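Local coordinates for chorismate synthase (Aquifex aeolicus, PDB 1Q1L), which catalyses the last step of the shikimate pathway, an FMNH2-dependent anti-1,4-elimination of phosphate from 5-enolpyruvylshikimate-3-phosphate that yields chorismate, at residues A24-S36 and L376-K388. Sequence-based numbering, arbitrary orientation.
Sequences AILEGIPANLPLS and LEKLGGDFMEEVK
Ala31 and Phe383 form a single beta bridge in the parallel pattern, Ala31 bonding to the residues on either side of Phe383, between the loop after strand 21-27 and the link joining helices 356-379 and 384-399. Ala31 N gives a nearly straight bond to Asp382 O at 2.7 Å, the donor lying 31° from the carbonyl plane. In return, Met384 N donates to Ala31 O at 2.9 Å, so an amide of the first turn of helix 384-399 is satisfied from outside the helix. Phe383 CA-H makes a further contact with the same oxygen.

Below the bridge, the Pro30 ring fills a buried apolar site. Pro30 CG and Leu376 CD2 reach toward each other and meet at 3.7 Å, while Val387 crosses the ring at about a right angle, bringing CG2 to 3.9 Å from Pro30 CG. Met384, present as selenomethionine, folds back through bends at chi2 and chi3 (-52° and -58°), which carries SE to 3.9 Å from Pro30 CB; its CG also packs on Leu33 CB. Phe155 of helix 142-157 touches Pro30, Leu376 and Met384. Nearby, a water bridges Gly28 O and Gly381 O.

Within the link, Asp382 N donates a hydrogen bond to Glu386 OE1 (2.8 Å), an oxygen that also pairs with Lys378 of the second subunit, and Glu386 CB lies over the centre of one face of the Phe383 ring. The side chain of Asp382 leaves the backbone away from segment 24-36, and its OD2 forms salt bridges with Lys378 of the second subunit and Lys124 of the third. At the outer margin Glu385, bent at chi2, crosses Asn32 at about a right angle and accepts a hydrogen bond at OE1 from Asn126 ND2 of the third subunit.

Two backbone bonds thus pin the link to the loop, while its carboxylates pair with neighbouring subunits; the link probably serves both intrachain contact and tetramer interface.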
# COMPACT_ATOMS: atom_id res chain seq x y z
N ALA A 24 19.86 0.85 1.54
CA ALA A 24 18.56 1.40 1.88
C ALA A 24 18.20 2.50 0.91
O ALA A 24 19.07 3.24 0.45
CB ALA A 24 18.58 1.97 3.30
N ILE A 25 16.92 2.57 0.58
CA ILE A 25 16.40 3.61 -0.29
C ILE A 25 15.20 4.18 0.43
O ILE A 25 14.27 3.46 0.79
CB ILE A 25 15.95 3.07 -1.68
CG1 ILE A 25 17.16 2.53 -2.45
CG2 ILE A 25 15.30 4.20 -2.47
CD1 ILE A 25 16.84 1.97 -3.84
N LEU A 26 15.25 5.49 0.66
CA LEU A 26 14.19 6.23 1.34
C LEU A 26 13.60 7.23 0.37
O LEU A 26 14.33 8.01 -0.24
CB LEU A 26 14.78 6.99 2.54
CG LEU A 26 13.83 8.02 3.19
CD1 LEU A 26 12.59 7.31 3.70
CD2 LEU A 26 14.54 8.74 4.32
N GLU A 27 12.28 7.24 0.25
CA GLU A 27 11.62 8.16 -0.66
C GLU A 27 10.53 8.96 0.04
O GLU A 27 9.78 8.42 0.85
CB GLU A 27 11.00 7.38 -1.82
CG GLU A 27 10.38 8.27 -2.88
CD GLU A 27 9.66 7.48 -3.96
OE1 GLU A 27 8.52 7.04 -3.71
OE2 GLU A 27 10.23 7.31 -5.06
N GLY A 28 10.43 10.24 -0.29
CA GLY A 28 9.40 11.07 0.31
C GLY A 28 9.87 12.26 1.12
O GLY A 28 9.07 13.14 1.42
N ILE A 29 11.15 12.29 1.49
CA ILE A 29 11.66 13.44 2.25
C ILE A 29 11.65 14.63 1.30
O ILE A 29 12.16 14.54 0.19
CB ILE A 29 13.08 13.20 2.77
CG1 ILE A 29 13.10 12.00 3.71
CG2 ILE A 29 13.56 14.44 3.53
CD1 ILE A 29 12.41 12.24 5.04
N PRO A 30 11.07 15.76 1.72
CA PRO A 30 11.02 16.94 0.84
C PRO A 30 12.39 17.42 0.38
O PRO A 30 13.42 17.12 0.99
CB PRO A 30 10.31 17.98 1.69
CG PRO A 30 9.43 17.14 2.59
CD PRO A 30 10.37 16.03 2.99
N ALA A 31 12.37 18.19 -0.71
CA ALA A 31 13.57 18.77 -1.28
C ALA A 31 14.03 19.97 -0.47
O ALA A 31 13.22 20.63 0.19
CB ALA A 31 13.30 19.21 -2.73
N ASN A 32 15.33 20.26 -0.54
CA ASN A 32 15.93 21.40 0.14
C ASN A 32 16.20 21.21 1.63
O ASN A 32 16.35 22.18 2.36
CB ASN A 32 15.09 22.66 -0.11
CG ASN A 32 15.01 23.03 -1.58
OD1 ASN A 32 14.18 23.85 -1.99
ND2 ASN A 32 15.88 22.45 -2.40
N LEU A 33 16.25 19.96 2.06
CA LEU A 33 16.55 19.64 3.46
C LEU A 33 18.06 19.42 3.56
O LEU A 33 18.61 18.55 2.89
CB LEU A 33 15.85 18.35 3.90
CG LEU A 33 16.29 17.84 5.28
CD1 LEU A 33 15.70 18.73 6.36
CD2 LEU A 33 15.85 16.39 5.48
N PRO A 34 18.75 20.21 4.39
CA PRO A 34 20.20 20.01 4.52
C PRO A 34 20.44 18.61 5.06
O PRO A 34 19.85 18.23 6.08
CB PRO A 34 20.62 21.09 5.51
CG PRO A 34 19.59 22.17 5.29
CD PRO A 34 18.31 21.39 5.16
N LEU A 35 21.30 17.83 4.41
CA LEU A 35 21.59 16.47 4.86
C LEU A 35 23.04 16.09 4.55
O LEU A 35 23.52 16.31 3.44
CB LEU A 35 20.65 15.47 4.17
CG LEU A 35 20.78 13.98 4.56
CD1 LEU A 35 20.39 13.79 6.03
CD2 LEU A 35 19.87 13.14 3.68
N SER A 36 23.72 15.51 5.53
CA SER A 36 25.11 15.11 5.35
C SER A 36 25.32 13.67 5.81
O SER A 36 24.51 13.12 6.54
CB SER A 36 26.03 16.02 6.16
OG SER A 36 25.80 15.85 7.55
N LEU A 376 4.38 14.30 7.58
CA LEU A 376 4.24 14.54 6.15
C LEU A 376 2.83 14.22 5.68
O LEU A 376 2.32 14.87 4.77
CB LEU A 376 5.27 13.71 5.38
CG LEU A 376 6.69 14.26 5.46
CD1 LEU A 376 7.69 13.22 4.95
CD2 LEU A 376 6.79 15.55 4.65
N GLU A 377 2.20 13.23 6.31
CA GLU A 377 0.83 12.82 5.99
C GLU A 377 -0.13 13.97 6.27
O GLU A 377 -1.08 14.21 5.52
CB GLU A 377 0.44 11.61 6.85
CG GLU A 377 -0.99 11.13 6.66
CD GLU A 377 -1.38 10.05 7.68
OE1 GLU A 377 -2.44 9.42 7.49
OE2 GLU A 377 -0.64 9.85 8.66
N LYS A 378 0.12 14.68 7.36
CA LYS A 378 -0.72 15.81 7.77
C LYS A 378 -0.44 17.07 6.95
O LYS A 378 -1.36 17.75 6.51
CB LYS A 378 -0.47 16.11 9.25
CG LYS A 378 -1.16 17.37 9.77
CD LYS A 378 -2.67 17.25 9.73
CE LYS A 378 -3.32 18.47 10.36
NZ LYS A 378 -4.81 18.41 10.34
N LEU A 379 0.84 17.35 6.73
CA LEU A 379 1.27 18.54 6.01
C LEU A 379 1.36 18.44 4.48
O LEU A 379 1.03 19.39 3.79
CB LEU A 379 2.62 19.00 6.56
CG LEU A 379 2.67 19.99 7.74
CD1 LEU A 379 1.46 19.85 8.64
CD2 LEU A 379 3.96 19.77 8.50
N GLY A 380 1.80 17.29 3.97
CA GLY A 380 1.97 17.16 2.53
C GLY A 380 3.21 17.96 2.18
O GLY A 380 4.01 18.24 3.08
N GLY A 381 3.40 18.32 0.91
CA GLY A 381 4.56 19.11 0.54
C GLY A 381 5.69 18.39 -0.17
O GLY A 381 5.92 17.20 0.06
N ASP A 382 6.41 19.11 -1.02
CA ASP A 382 7.52 18.53 -1.77
C ASP A 382 8.86 19.23 -1.48
O ASP A 382 9.92 18.72 -1.84
CB ASP A 382 7.21 18.55 -3.27
CG ASP A 382 6.04 17.63 -3.64
OD1 ASP A 382 6.12 16.42 -3.33
OD2 ASP A 382 5.06 18.11 -4.24
N PHE A 383 8.80 20.40 -0.84
CA PHE A 383 10.02 21.12 -0.47
C PHE A 383 9.84 21.70 0.93
O PHE A 383 8.73 22.02 1.33
CB PHE A 383 10.38 22.22 -1.48
CG PHE A 383 9.22 23.09 -1.90
CD1 PHE A 383 8.25 22.61 -2.78
CD2 PHE A 383 9.12 24.40 -1.43
CE1 PHE A 383 7.21 23.43 -3.20
CE2 PHE A 383 8.07 25.23 -1.85
CZ PHE A 383 7.12 24.74 -2.74
N MSE A 384 10.95 21.82 1.65
CA MSE A 384 10.93 22.30 3.03
C MSE A 384 10.22 23.62 3.31
O MSE A 384 9.53 23.75 4.31
CB MSE A 384 12.36 22.36 3.57
CG MSE A 384 13.01 21.00 3.72
SE MSE A 384 11.93 19.74 4.75
CE MSE A 384 11.78 20.77 6.39
N GLU A 385 10.40 24.59 2.42
CA GLU A 385 9.76 25.89 2.58
C GLU A 385 8.24 25.72 2.64
O GLU A 385 7.55 26.35 3.44
CB GLU A 385 10.13 26.79 1.40
CG GLU A 385 11.62 27.12 1.24
CD GLU A 385 12.53 25.91 0.96
OE1 GLU A 385 12.26 25.14 0.01
OE2 GLU A 385 13.53 25.75 1.70
N GLU A 386 7.72 24.84 1.79
CA GLU A 386 6.29 24.56 1.69
C GLU A 386 5.74 23.86 2.94
O GLU A 386 4.71 24.25 3.49
CB GLU A 386 6.06 23.70 0.45
CG GLU A 386 4.63 23.33 0.14
CD GLU A 386 4.51 22.66 -1.22
OE1 GLU A 386 5.07 21.55 -1.41
OE2 GLU A 386 3.86 23.26 -2.11
N VAL A 387 6.45 22.83 3.39
CA VAL A 387 6.05 22.07 4.56
C VAL A 387 6.12 22.92 5.83
O VAL A 387 5.23 22.87 6.67
CB VAL A 387 6.94 20.81 4.73
CG1 VAL A 387 6.46 19.99 5.91
CG2 VAL A 387 6.90 19.98 3.45
N LYS A 388 7.19 23.69 5.97
CA LYS A 388 7.36 24.55 7.15
C LYS A 388 6.25 25.59 7.27
O LYS A 388 5.81 25.90 8.37
CB LYS A 388 8.71 25.26 7.11
CG LYS A 388 9.91 24.37 7.35
CD LYS A 388 11.18 25.19 7.24
CE LYS A 388 12.41 24.33 7.37
NZ LYS A 388 13.65 25.14 7.20
O HOH W 1 7.89 15.18 -0.29